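Local coordinates for protein inositol monophosphatase (Zymomonas mobilis, PDB 4N81) that probably hydrolyses phosphate monoesters such as inositol monophosphate with the help of magnesium, at residues 14-19 against 55-60; 172-177 against 200-205; 227-232 against 238-243. One frame throughout, in Å; residues are numbered along the deposited sequence.

Contact 1 of 3, residues 14-19 against 55-60; sequences HRLADV and RAILEQ
In the antiparallel pair formed by helices 7-24 and 42-61, Leu-16 and Val-19 of the first helix meet Ile-57 and Leu-58 of the second. The short segments run at 153° to each other with their axes 10.6 Å apart, and wholly apolar branches fill the space between them. Leu-16 supplies both arms of its fork. CD2 lies 3.6 Å from CG2 of Ile-57, the two side chains lying alongside and pointing opposite ways, whereas CD1 sits 4.0 Å from CD2 of Leu-58, where the side chains cross nearly at right angles. Ile-57 serves two partners. With CG1 anti to its carbonyl carbon (chi1 -71°), CG2 faces Leu-16 while CD1 reaches on mainly to Val-19 CG2 at 3.8 Å, tip to tip. Leu-16 also touches Ile-105 of strand 102-109, and Leu-58 touches Ile-67 of strand 66-67, so the inner side of the interface rests on the seven-stranded sheet. Farther round helix 7-24, His-14 and Asp-18 both bind Arg-126 of strand 125-130. Two antiparallel helices laid over a large sheet are typical of the layered alpha/beta fold of the inositol monophosphatase superfamily.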
ATOM      1  N   HIS A  14       6.813  -4.741  23.741  1.00 24.22           N
ATOM      2  CA  HIS A  14       5.386  -4.834  23.466  1.00 19.98           C
ATOM      3  C   HIS A  14       4.613  -3.743  24.158  1.00 23.46           C
ATOM      4  O   HIS A  14       3.638  -3.194  23.594  1.00 21.42           O
ATOM      5  CB  HIS A  14       4.826  -6.185  23.960  1.00 20.70           C
ATOM      6  CG  HIS A  14       5.071  -7.313  22.996  1.00 24.53           C
ATOM      7  ND1 HIS A  14       4.455  -7.380  21.767  1.00 23.46           N
ATOM      8  CD2 HIS A  14       5.883  -8.398  23.069  1.00 26.34           C
ATOM      9  CE1 HIS A  14       4.868  -8.462  21.124  1.00 24.81           C
ATOM     10  NE2 HIS A  14       5.744  -9.096  21.889  1.00 21.72           N
ATOM     11  N   ARG A  15       5.041  -3.415  25.382  1.00 22.89           N
ATOM     12  CA  ARG A  15       4.337  -2.327  26.084  1.00 24.89           C
ATOM     13  C   ARG A  15       4.508  -0.977  25.377  1.00 22.11           C
ATOM     14  O   ARG A  15       3.549  -0.199  25.238  1.00 21.98           O
ATOM     15  CB  ARG A  15       4.792  -2.265  27.572  1.00 29.47           C
ATOM     16  CG  ARG A  15       4.317  -1.020  28.331  1.00 40.82           C
ATOM     17  CD  ARG A  15       4.045  -1.271  29.833  1.00 52.36           C
ATOM     18  NE  ARG A  15       5.183  -1.089  30.745  1.00 59.35           N
ATOM     19  CZ  ARG A  15       6.022  -2.063  31.117  1.00 62.90           C
ATOM     20  NH1 ARG A  15       5.889  -3.291  30.610  1.00 65.52           N
ATOM     21  NH2 ARG A  15       7.019  -1.808  31.969  1.00 59.21           N
ATOM     22  N   LEU A  16       5.713  -0.738  24.850  1.00 24.07           N
ATOM     23  CA  LEU A  16       5.962   0.500  24.126  1.00 21.99           C
ATOM     24  C   LEU A  16       5.123   0.521  22.861  1.00 19.36           C
ATOM     25  O   LEU A  16       4.539   1.550  22.496  1.00 19.07           O
ATOM     26  CB  LEU A  16       7.450   0.616  23.778  1.00 23.16           C
ATOM     27  CG  LEU A  16       8.401   0.655  24.994  1.00 24.44           C
ATOM     28  CD1 LEU A  16       9.818   0.684  24.476  1.00 24.65           C
ATOM     29  CD2 LEU A  16       8.159   1.871  25.880  1.00 26.70           C
ATOM     30  N   ALA A  17       5.006  -0.628  22.202  1.00 18.56           N
ATOM     31  CA  ALA A  17       4.213  -0.629  20.977  1.00 17.31           C
ATOM     32  C   ALA A  17       2.750  -0.361  21.271  1.00 18.44           C
ATOM     33  O   ALA A  17       2.079   0.373  20.493  1.00 17.54           O
ATOM     34  CB  ALA A  17       4.384  -1.937  20.158  1.00 17.84           C
ATOM     35  N   ASP A  18       2.264  -0.897  22.395  1.00 18.82           N
ATOM     36  CA  ASP A  18       0.858  -0.681  22.777  1.00 21.08           C
ATOM     37  C   ASP A  18       0.576   0.785  23.102  1.00 22.25           C
ATOM     38  O   ASP A  18      -0.443   1.376  22.687  1.00 20.97           O
ATOM     39  CB  ASP A  18       0.493  -1.469  24.051  1.00 23.06           C
ATOM     40  CG  ASP A  18       0.486  -2.980  23.825  1.00 28.52           C
ATOM     41  OD1 ASP A  18       0.483  -3.402  22.641  1.00 25.93           O
ATOM     42  OD2 ASP A  18       0.470  -3.728  24.840  1.00 24.02           O
ATOM     43  N   VAL A  19       1.523   1.384  23.823  1.00 24.55           N
ATOM     44  CA  VAL A  19       1.355   2.769  24.216  1.00 25.52           C
ATOM     45  C   VAL A  19       1.349   3.685  22.982  1.00 21.09           C
ATOM     46  O   VAL A  19       0.457   4.605  22.809  1.00 21.26           O
ATOM     47  CB  VAL A  19       2.457   3.124  25.232  1.00 24.92           C
ATOM     48  CG1 VAL A  19       2.594   4.625  25.395  1.00 27.42           C
ATOM     49  CG2 VAL A  19       2.163   2.392  26.593  1.00 24.36           C
ATOM     50  N   ARG A  55       9.361   7.410  25.510  1.00 28.26           N
ATOM     51  CA  ARG A  55      10.572   7.882  26.185  1.00 34.82           C
ATOM     52  C   ARG A  55      10.390   7.936  27.680  1.00 34.63           C
ATOM     53  O   ARG A  55      11.334   7.618  28.439  1.00 33.90           O
ATOM     54  CB  ARG A  55      10.960   9.280  25.698  1.00 40.86           C
ATOM     55  CG  ARG A  55      11.596   9.315  24.319  1.00 44.80           C
ATOM     56  CD  ARG A  55      12.062  10.719  23.960  1.00 52.60           C
ATOM     57  NE  ARG A  55      13.354  10.701  23.279  1.00 56.37           N
ATOM     58  CZ  ARG A  55      14.516  10.784  23.914  1.00 60.70           C
ATOM     59  NH1 ARG A  55      14.536  10.898  25.240  1.00 64.54           N
ATOM     60  NH2 ARG A  55      15.652  10.764  23.227  1.00 62.18           N
ATOM     61  N   ALA A  56       9.195   8.326  28.130  1.00 32.85           N
ATOM     62  CA  ALA A  56       8.999   8.438  29.594  1.00 38.03           C
ATOM     63  C   ALA A  56       9.066   7.053  30.218  1.00 37.20           C
ATOM     64  O   ALA A  56       9.669   6.854  31.323  1.00 32.56           O
ATOM     65  CB  ALA A  56       7.659   9.087  29.927  1.00 30.85           C
ATOM     66  N   ILE A  57       8.481   6.087  29.495  1.00 33.07           N
ATOM     67  CA  ILE A  57       8.556   4.722  30.013  1.00 31.88           C
ATOM     68  C   ILE A  57      10.005   4.210  30.015  1.00 35.51           C
ATOM     69  O   ILE A  57      10.447   3.593  30.997  1.00 34.34           O
ATOM     70  CB  ILE A  57       7.663   3.759  29.192  1.00 33.07           C
ATOM     71  CG1 ILE A  57       6.195   4.050  29.484  1.00 33.67           C
ATOM     72  CG2 ILE A  57       8.002   2.280  29.490  1.00 29.78           C
ATOM     73  CD1 ILE A  57       5.265   3.473  28.412  1.00 29.90           C
ATOM     74  N   LEU A  58      10.767   4.498  28.953  1.00 28.63           N
ATOM     75  CA  LEU A  58      12.147   4.037  28.947  1.00 29.11           C
ATOM     76  C   LEU A  58      12.991   4.698  30.047  1.00 32.34           C
ATOM     77  O   LEU A  58      13.861   4.053  30.662  1.00 35.09           O
ATOM     78  CB  LEU A  58      12.779   4.249  27.562  1.00 27.28           C
ATOM     79  CG  LEU A  58      12.272   3.232  26.531  1.00 26.41           C
ATOM     80  CD1 LEU A  58      12.712   3.640  25.141  1.00 25.38           C
ATOM     81  CD2 LEU A  58      12.811   1.837  26.846  1.00 27.63           C
ATOM     82  N   GLU A  59      12.704   5.963  30.337  1.00 33.69           N
ATOM     83  CA  GLU A  59      13.417   6.661  31.399  1.00 37.11           C
ATOM     84  C   GLU A  59      13.091   6.053  32.747  1.00 42.74           C
ATOM     85  O   GLU A  59      13.960   5.967  33.625  1.00 46.40           O
ATOM     86  CB  GLU A  59      13.085   8.152  31.390  1.00 42.50           C
ATOM     87  CG  GLU A  59      13.868   8.938  30.329  1.00 48.93           C
ATOM     88  CD  GLU A  59      13.122  10.167  29.810  1.00 57.55           C
ATOM     89  OE1 GLU A  59      13.522  10.701  28.741  1.00 63.18           O
ATOM     90  OE2 GLU A  59      12.132  10.587  30.457  1.00 57.83           O
ATOM     91  N   GLN A  60      11.861   5.583  32.932  1.00 44.49           N
ATOM     92  CA  GLN A  60      11.624   4.895  34.208  1.00 45.73           C
ATOM     93  C   GLN A  60      12.140   3.437  34.292  1.00 42.69           C
ATOM     94  O   GLN A  60      12.684   3.046  35.314  1.00 38.85           O
ATOM     95  CB  GLN A  60      10.155   4.983  34.646  1.00 47.20           C
ATOM     96  CG  GLN A  60       9.890   4.243  35.937  1.00 58.05           C
ATOM     97  CD  GLN A  60       8.618   4.678  36.648  1.00 66.76           C
ATOM     98  OE1 GLN A  60       7.536   4.700  36.055  1.00 71.23           O
ATOM     99  NE2 GLN A  60       8.742   5.026  37.927  1.00 69.30           N
TER

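Contact 2 of 3, residues 172-177 against 200-205; sequences DKIRLK and LVVEQG
Ile-174, on helix 165-175, points its CB toward strand 200-203, where Leu-200 and Val-202 face it. From CB the side chain forks. The CG2 branch sits between the backbone N and the carbonyl carbon, the crowded position, and stays more than 4.5 Å from the strand. CG1 is anti to the backbone N (chi1 -178°), and the next torsion is also extended, so the longer branch carries its terminal methyl to the strand. That methyl, CD1, makes the cross-segment contacts: it lies 4.2 Å from CD1 of Leu-200, the two side chains crossing obliquely, and 4.5 Å from CG2 of Val-202. The helix thus packs on one face of the five-stranded mixed sheet beside helix 250-257, whose Ala-253 and Met-257 also touch Ile-174. Val-201, between the two contact residues on the strand, packs instead on Tyr-190 and Leu-193 of helix 187-194. On the outer side of helix 165-175, Arg-175 presents its NE and NH2 edge to Asp-172: both nitrogens donate to OD1, at 2.9 and 2.8 Å, from the same face of the carboxylate. The guanidinium so held makes a cation-pi contact with Trp-161 of the second subunit.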
ATOM      1  N   ASP A 172      16.911   0.673 -10.976  1.00 17.17           N
ATOM      2  CA  ASP A 172      16.251   0.325 -12.207  1.00 15.02           C
ATOM      3  C   ASP A 172      16.841  -0.939 -12.841  1.00 17.95           C
ATOM      4  O   ASP A 172      16.114  -1.795 -13.447  1.00 16.78           O
ATOM      5  CB  ASP A 172      16.408   1.485 -13.190  1.00 17.43           C
ATOM      6  CG  ASP A 172      15.416   1.376 -14.314  1.00 27.68           C
ATOM      7  OD1 ASP A 172      14.216   1.421 -13.982  1.00 26.07           O
ATOM      8  OD2 ASP A 172      15.825   1.158 -15.486  1.00 28.06           O
ATOM      9  N   LYS A 173      18.162  -1.083 -12.676  1.00 15.67           N
ATOM     10  CA  LYS A 173      18.793  -2.236 -13.261  1.00 14.36           C
ATOM     11  C   LYS A 173      18.324  -3.522 -12.584  1.00 16.91           C
ATOM     12  O   LYS A 173      18.084  -4.553 -13.276  1.00 16.65           O
ATOM     13  CB  LYS A 173      20.323  -2.124 -13.188  1.00 14.86           C
ATOM     14  CG  LYS A 173      20.883  -1.062 -14.196  1.00 16.01           C
ATOM     15  CD  LYS A 173      22.386  -0.930 -14.141  1.00 17.61           C
ATOM     16  CE  LYS A 173      22.883   0.037 -15.284  1.00 21.35           C
ATOM     17  NZ  LYS A 173      24.387   0.183 -15.132  1.00 24.55           N
ATOM     18  N   ILE A 174      18.241  -3.514 -11.255  1.00 13.53           N
ATOM     19  CA  ILE A 174      17.670  -4.752 -10.658  1.00 12.08           C
ATOM     20  C   ILE A 174      16.168  -4.965 -10.904  1.00 12.96           C
ATOM     21  O   ILE A 174      15.721  -6.108 -11.164  1.00 14.37           O
ATOM     22  CB  ILE A 174      18.028  -4.945  -9.173  1.00 13.73           C
ATOM     23  CG1 ILE A 174      17.435  -6.288  -8.653  1.00 14.72           C
ATOM     24  CG2 ILE A 174      17.572  -3.753  -8.313  1.00 10.97           C
ATOM     25  CD1 ILE A 174      17.963  -6.630  -7.243  1.00 14.91           C
ATOM     26  N   ARG A 175      15.405  -3.870 -10.978  1.00 12.15           N
ATOM     27  CA  ARG A 175      13.973  -3.994 -11.244  1.00 13.23           C
ATOM     28  C   ARG A 175      13.749  -4.706 -12.584  1.00 12.68           C
ATOM     29  O   ARG A 175      12.870  -5.574 -12.688  1.00 12.44           O
ATOM     30  CB  ARG A 175      13.379  -2.595 -11.390  1.00 19.57           C
ATOM     31  CG  ARG A 175      11.971  -2.564 -11.947  1.00 23.85           C
ATOM     32  CD  ARG A 175      11.519  -1.111 -12.081  1.00 22.46           C
ATOM     33  NE  ARG A 175      12.121  -0.420 -13.229  1.00 20.05           N
ATOM     34  CZ  ARG A 175      11.672  -0.547 -14.482  1.00 24.48           C
ATOM     35  NH1 ARG A 175      10.670  -1.365 -14.763  1.00 22.77           N
ATOM     36  NH2 ARG A 175      12.237   0.118 -15.480  1.00 25.62           N
ATOM     37  N   LEU A 176      14.568  -4.376 -13.573  1.00 13.31           N
ATOM     38  CA  LEU A 176      14.411  -4.934 -14.927  1.00 16.74           C
ATOM     39  C   LEU A 176      14.657  -6.437 -14.986  1.00 19.77           C
ATOM     40  O   LEU A 176      14.244  -7.109 -15.930  1.00 16.17           O
ATOM     41  CB  LEU A 176      15.343  -4.232 -15.916  1.00 20.91           C
ATOM     42  CG  LEU A 176      14.867  -2.816 -16.281  1.00 23.98           C
ATOM     43  CD1 LEU A 176      15.926  -2.097 -17.103  1.00 26.71           C
ATOM     44  CD2 LEU A 176      13.528  -2.883 -17.030  1.00 23.68           C
ATOM     45  N   LYS A 177      15.351  -6.966 -13.983  1.00 15.63           N
ATOM     46  CA  LYS A 177      15.687  -8.389 -13.927  1.00 13.76           C
ATOM     47  C   LYS A 177      14.734  -9.212 -13.058  1.00 16.53           C
ATOM     48  O   LYS A 177      14.796 -10.478 -13.077  1.00 20.03           O
ATOM     49  CB  LYS A 177      17.125  -8.569 -13.398  1.00 14.69           C
ATOM     50  CG  LYS A 177      18.192  -8.068 -14.326  1.00 20.68           C
ATOM     51  CD  LYS A 177      18.189  -8.844 -15.615  1.00 29.95           C
ATOM     52  CE  LYS A 177      19.389  -8.449 -16.522  1.00 51.53           C
ATOM     53  NZ  LYS A 177      20.612  -8.105 -15.735  1.00 49.96           N
ATOM     54  N   LEU A 200      12.602  -9.619  -2.364  1.00  8.41           N
ATOM     55  CA  LEU A 200      13.697  -8.643  -2.212  1.00  8.38           C
ATOM     56  C   LEU A 200      13.106  -7.288  -1.853  1.00  9.69           C
ATOM     57  O   LEU A 200      12.048  -6.918  -2.361  1.00  8.33           O
ATOM     58  CB  LEU A 200      14.431  -8.484  -3.581  1.00  8.71           C
ATOM     59  CG  LEU A 200      15.252  -9.722  -3.984  1.00 12.59           C
ATOM     60  CD1 LEU A 200      15.683  -9.639  -5.491  1.00  9.93           C
ATOM     61  CD2 LEU A 200      16.510  -9.872  -3.135  1.00 11.45           C
ATOM     62  N   VAL A 201      13.794  -6.548  -0.982  1.00  9.82           N
ATOM     63  CA  VAL A 201      13.500  -5.144  -0.835  1.00 10.67           C
ATOM     64  C   VAL A 201      14.852  -4.429  -0.967  1.00 10.75           C
ATOM     65  O   VAL A 201      15.819  -4.844  -0.351  1.00 11.95           O
ATOM     66  CB  VAL A 201      12.947  -4.857   0.573  1.00  8.53           C
ATOM     67  CG1 VAL A 201      12.605  -3.335   0.694  1.00  7.88           C
ATOM     68  CG2 VAL A 201      11.696  -5.695   0.864  1.00  9.31           C
ATOM     69  N   VAL A 202      14.896  -3.354  -1.741  1.00  8.93           N
ATOM     70  CA  VAL A 202      16.136  -2.590  -1.913  1.00  8.89           C
ATOM     71  C   VAL A 202      15.779  -1.128  -1.724  1.00  9.47           C
ATOM     72  O   VAL A 202      14.906  -0.611  -2.436  1.00  9.47           O
ATOM     73  CB  VAL A 202      16.735  -2.792  -3.343  1.00 11.99           C
ATOM     74  CG1 VAL A 202      17.939  -1.822  -3.582  1.00 12.58           C
ATOM     75  CG2 VAL A 202      17.163  -4.262  -3.506  1.00 11.51           C
ATOM     76  N   GLU A 203      16.458  -0.460  -0.778  1.00  9.22           N
ATOM     77  CA  GLU A 203      16.199   0.936  -0.515  1.00 10.46           C
ATOM     78  C   GLU A 203      17.486   1.683  -0.258  1.00 11.62           C
ATOM     79  O   GLU A 203      18.529   1.090   0.095  1.00 12.38           O
ATOM     80  CB  GLU A 203      15.247   1.113   0.684  1.00 10.12           C
ATOM     81  CG  GLU A 203      13.812   0.560   0.309  1.00 13.89           C
ATOM     82  CD  GLU A 203      12.737   0.834   1.359  1.00 11.92           C
ATOM     83  OE1 GLU A 203      13.034   0.752   2.564  1.00 11.89           O
ATOM     84  OE2 GLU A 203      11.595   1.113   0.958  1.00 12.24           O
ATOM     85  N   GLN A 204      17.364   3.003  -0.334  1.00 10.94           N
ATOM     86  CA  GLN A 204      18.525   3.877  -0.081  1.00 14.76           C
ATOM     87  C   GLN A 204      18.042   5.107   0.657  1.00 15.27           C
ATOM     88  O   GLN A 204      16.888   5.543   0.458  1.00 13.89           O
ATOM     89  CB  GLN A 204      19.150   4.287  -1.433  1.00 14.64           C
ATOM     90  CG  GLN A 204      20.375   5.224  -1.319  1.00 14.09           C
ATOM     91  CD  GLN A 204      20.981   5.535  -2.678  1.00 17.95           C
ATOM     92  OE1 GLN A 204      20.279   5.924  -3.581  1.00 15.40           O
ATOM     93  NE2 GLN A 204      22.295   5.301  -2.837  1.00 14.58           N
ATOM     94  N   GLY A 205      18.912   5.696   1.486  1.00 13.60           N
ATOM     95  CA  GLY A 205      18.562   6.930   2.176  1.00 18.36           C
ATOM     96  C   GLY A 205      17.852   6.737   3.499  1.00 17.20           C
ATOM     97  O   GLY A 205      17.418   7.710   4.102  1.00 17.23           O
TER

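Contact 3 of 3, residues 227-232 against 238-243; sequences DWQNRP and VGEVIA
The indole of Trp-228, which also packs on Val-202 of strand 200-203 and Met-257, carries the side chain of Glu-240 over one face and meets the backbone of Val-241 and Ile-242 at its edge. Glu-240 CB stands 3.6 Å from the centroid of the five-membered ring, almost on its normal, in a CH-pi contact. Its chain then runs extended across the indole, bringing CD to 3.6 Å from Trp-228 CE3 with the carboxylate stacked on the ring, their planes only 14° apart. At the edge, Trp-228 NE1 donates to Val-241 O (2.9 Å, 152° at the hydrogen). The bond lies in the ring plane but arrives well above the carbonyl plane. Glu-240 OE2 accepts from Gln-204 NE2, while OE1 takes hydrogen bonds from two waters. One bridges it to Trp-228 N and Gln-229 OE1, the other to Gln-229 NE2. With an alanine here, Val-241 O would lose its indole donor, and the Glu-240 side chain, no longer backed by a flat ring, would probably be less firmly placed for Gln-204. The loop also folds on itself. Asp-227 turns its CG between backbone N and carbonyl carbon (chi1 69°), and OD2 accepts from Gln-229 N and Arg-231 N, each at 2.9 Å, from opposite faces of the carboxylate. Where the backbones run nearest, Asp-227 CA makes a CH...O contact of 3.4 Å with Glu-240 O. A type I turn from Asp-227 to Asn-230, braced by an Asx turn, thus begins the long connection of a beta-hairpin between strands 224-226 and 241-244.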
ATOM      1  N   ASP A 227      23.855  -4.185   4.059  1.00 12.31           N
ATOM      2  CA  ASP A 227      24.027  -3.053   3.140  1.00 12.13           C
ATOM      3  C   ASP A 227      24.386  -3.525   1.730  1.00 12.06           C
ATOM      4  O   ASP A 227      24.365  -4.729   1.463  1.00 12.52           O
ATOM      5  CB  ASP A 227      24.978  -1.965   3.662  1.00 12.98           C
ATOM      6  CG  ASP A 227      26.440  -2.405   3.715  1.00 14.85           C
ATOM      7  OD1 ASP A 227      27.203  -1.726   4.452  1.00 15.82           O
ATOM      8  OD2 ASP A 227      26.834  -3.380   3.029  1.00 14.28           O
ATOM      9  N   TRP A 228      24.647  -2.578   0.824  1.00 12.32           N
ATOM     10  CA  TRP A 228      24.864  -2.928  -0.600  1.00 13.60           C
ATOM     11  C   TRP A 228      26.283  -3.510  -0.850  1.00 13.08           C
ATOM     12  O   TRP A 228      26.591  -3.919  -1.960  1.00 13.25           O
ATOM     13  CB  TRP A 228      24.629  -1.701  -1.521  1.00 12.55           C
ATOM     14  CG  TRP A 228      23.189  -1.244  -1.539  1.00 12.17           C
ATOM     15  CD1 TRP A 228      22.092  -1.809  -0.862  1.00 12.25           C
ATOM     16  CD2 TRP A 228      22.673  -0.161  -2.299  1.00 12.67           C
ATOM     17  NE1 TRP A 228      20.933  -1.100  -1.189  1.00 11.53           N
ATOM     18  CE2 TRP A 228      21.281  -0.086  -2.058  1.00 11.29           C
ATOM     19  CE3 TRP A 228      23.268   0.772  -3.163  1.00 13.08           C
ATOM     20  CZ2 TRP A 228      20.465   0.893  -2.666  1.00 15.85           C
ATOM     21  CZ3 TRP A 228      22.456   1.749  -3.775  1.00 14.73           C
ATOM     22  CH2 TRP A 228      21.061   1.789  -3.524  1.00 14.52           C
ATOM     23  N   GLN A 229      27.143  -3.492   0.164  1.00 13.61           N
ATOM     24  CA  GLN A 229      28.414  -4.228   0.145  1.00 14.29           C
ATOM     25  C   GLN A 229      28.329  -5.597   0.835  1.00 14.04           C
ATOM     26  O   GLN A 229      29.364  -6.221   1.125  1.00 14.67           O
ATOM     27  CB  GLN A 229      29.533  -3.389   0.795  1.00 15.26           C
ATOM     28  CG  GLN A 229      30.019  -2.189  -0.102  1.00 15.88           C
ATOM     29  CD  GLN A 229      28.999  -1.072  -0.131  1.00 20.18           C
ATOM     30  OE1 GLN A 229      28.597  -0.571   0.932  1.00 17.23           O
ATOM     31  NE2 GLN A 229      28.573  -0.667  -1.332  1.00 15.31           N
ATOM     32  N   ASN A 230      27.106  -6.031   1.128  1.00 13.24           N
ATOM     33  CA  ASN A 230      26.829  -7.289   1.858  1.00 13.62           C
ATOM     34  C   ASN A 230      27.426  -7.278   3.278  1.00 16.20           C
ATOM     35  O   ASN A 230      27.730  -8.337   3.835  1.00 15.91           O
ATOM     36  CB  ASN A 230      27.377  -8.528   1.114  1.00 15.08           C
ATOM     37  CG  ASN A 230      26.810  -9.840   1.682  1.00 17.44           C
ATOM     38  OD1 ASN A 230      25.649  -9.888   2.085  1.00 12.38           O
ATOM     39  ND2 ASN A 230      27.643 -10.879   1.763  1.00 16.91           N
ATOM     40  N   ARG A 231      27.577  -6.090   3.859  1.00 13.92           N
ATOM     41  CA  ARG A 231      28.061  -5.980   5.233  1.00 14.59           C
ATOM     42  C   ARG A 231      26.904  -5.813   6.230  1.00 14.17           C
ATOM     43  O   ARG A 231      25.817  -5.390   5.849  1.00 13.73           O
ATOM     44  CB  ARG A 231      29.029  -4.772   5.352  1.00 15.45           C
ATOM     45  CG  ARG A 231      30.356  -4.965   4.566  1.00 16.15           C
ATOM     46  CD  ARG A 231      31.229  -3.668   4.582  1.00 17.08           C
ATOM     47  NE  ARG A 231      32.480  -3.965   3.863  1.00 17.84           N
ATOM     48  CZ  ARG A 231      33.569  -4.512   4.381  1.00 19.36           C
ATOM     49  NH1 ARG A 231      33.681  -4.771   5.699  1.00 19.18           N
ATOM     50  NH2 ARG A 231      34.587  -4.780   3.554  1.00 19.36           N
ATOM     51  N   PRO A 232      27.140  -6.099   7.519  1.00 14.76           N
ATOM     52  CA  PRO A 232      26.071  -5.908   8.528  1.00 17.17           C
ATOM     53  C   PRO A 232      25.597  -4.492   8.638  1.00 14.47           C
ATOM     54  O   PRO A 232      26.398  -3.566   8.521  1.00 16.82           O
ATOM     55  CB  PRO A 232      26.771  -6.192   9.855  1.00 20.91           C
ATOM     56  CG  PRO A 232      27.941  -7.025   9.509  1.00 25.13           C
ATOM     57  CD  PRO A 232      28.379  -6.613   8.115  1.00 19.84           C
ATOM     58  N   VAL A 238      24.836   4.066   6.449  1.00 15.62           N
ATOM     59  CA  VAL A 238      24.303   5.228   5.734  1.00 16.46           C
ATOM     60  C   VAL A 238      22.903   5.021   5.201  1.00 16.10           C
ATOM     61  O   VAL A 238      22.257   5.984   4.796  1.00 18.83           O
ATOM     62  CB  VAL A 238      25.233   5.680   4.575  1.00 20.10           C
ATOM     63  CG1 VAL A 238      26.635   5.977   5.146  1.00 27.92           C
ATOM     64  CG2 VAL A 238      25.269   4.602   3.508  1.00 15.42           C
ATOM     65  N   GLY A 239      22.423   3.785   5.238  1.00 14.92           N
ATOM     66  CA  GLY A 239      20.999   3.535   4.939  1.00 12.74           C
ATOM     67  C   GLY A 239      20.701   2.984   3.567  1.00 14.27           C
ATOM     68  O   GLY A 239      19.581   3.146   3.045  1.00 12.93           O
ATOM     69  N   GLU A 240      21.729   2.433   2.921  1.00 12.99           N
ATOM     70  CA  GLU A 240      21.532   1.571   1.752  1.00 11.82           C
ATOM     71  C   GLU A 240      21.257   0.186   2.339  1.00 11.71           C
ATOM     72  O   GLU A 240      22.087  -0.319   3.102  1.00 12.42           O
ATOM     73  CB  GLU A 240      22.837   1.539   0.926  1.00 12.89           C
ATOM     74  CG  GLU A 240      22.973   2.858   0.162  1.00 12.98           C
ATOM     75  CD  GLU A 240      24.325   3.049  -0.549  1.00 20.67           C
ATOM     76  OE1 GLU A 240      25.235   2.182  -0.442  1.00 17.36           O
ATOM     77  OE2 GLU A 240      24.440   4.098  -1.218  1.00 18.35           O
ATOM     78  N   VAL A 241      20.138  -0.426   1.952  1.00 10.78           N
ATOM     79  CA  VAL A 241      19.798  -1.717   2.513  1.00 11.50           C
ATOM     80  C   VAL A 241      19.341  -2.637   1.411  1.00 10.21           C
ATOM     81  O   VAL A 241      18.733  -2.196   0.424  1.00  9.63           O
ATOM     82  CB  VAL A 241      18.661  -1.631   3.624  1.00 13.37           C
ATOM     83  CG1 VAL A 241      19.066  -0.664   4.770  1.00 11.34           C
ATOM     84  CG2 VAL A 241      17.385  -1.153   3.058  1.00 18.70           C
ATOM     85  N   ILE A 242      19.611  -3.928   1.612  1.00  9.77           N
ATOM     86  CA  ILE A 242      18.979  -4.972   0.785  1.00  9.40           C
ATOM     87  C   ILE A 242      18.506  -6.069   1.734  1.00  9.24           C
ATOM     88  O   ILE A 242      19.258  -6.462   2.654  1.00 10.25           O
ATOM     89  CB  ILE A 242      19.918  -5.526  -0.297  1.00 10.96           C
ATOM     90  CG1 ILE A 242      19.240  -6.657  -1.067  1.00 11.27           C
ATOM     91  CG2 ILE A 242      21.321  -5.997   0.342  1.00 10.94           C
ATOM     92  CD1 ILE A 242      19.965  -6.984  -2.378  1.00 12.99           C
ATOM     93  N   ALA A 243      17.249  -6.487   1.556  1.00  8.84           N
ATOM     94  CA  ALA A 243      16.707  -7.604   2.321  1.00  9.62           C
ATOM     95  C   ALA A 243      16.309  -8.671   1.293  1.00  8.96           C
ATOM     96  O   ALA A 243      15.762  -8.312   0.239  1.00  9.86           O
ATOM     97  CB  ALA A 243      15.466  -7.120   3.158  1.00 10.70           C
TER
HETATM   98  O   HOH W   1      25.940   0.247   1.186  1.00 13.86           O
HETATM   99  O   HOH W   2      27.323   1.997  -1.896  1.00 26.21           O

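How the contacts relate
Along the chain the contacts come in series, contact 1 first and contact 3 last. Contact 1 belongs to the helix pair beside the seven-stranded sheet and lies across the chain's centre from the other two, its centre about 35 Å from contact 2's and about 29 Å from contact 3's. Contacts 2 and 3 are neighbours, with centres about 12 Å apart: strands 200-203 and 241-244 pair antiparallel in the five-stranded sheet, where Val-241 N lies 2.9 Å from Glu-203 O. Helix 250-257 packs against both. Between side chains, Leu-16 lies about 11 Å from Asp-86 and Val-241 about 8 Å from Asp-210, both predicted magnesium ligands, consistent with a site between the two sheet-and-helix halves.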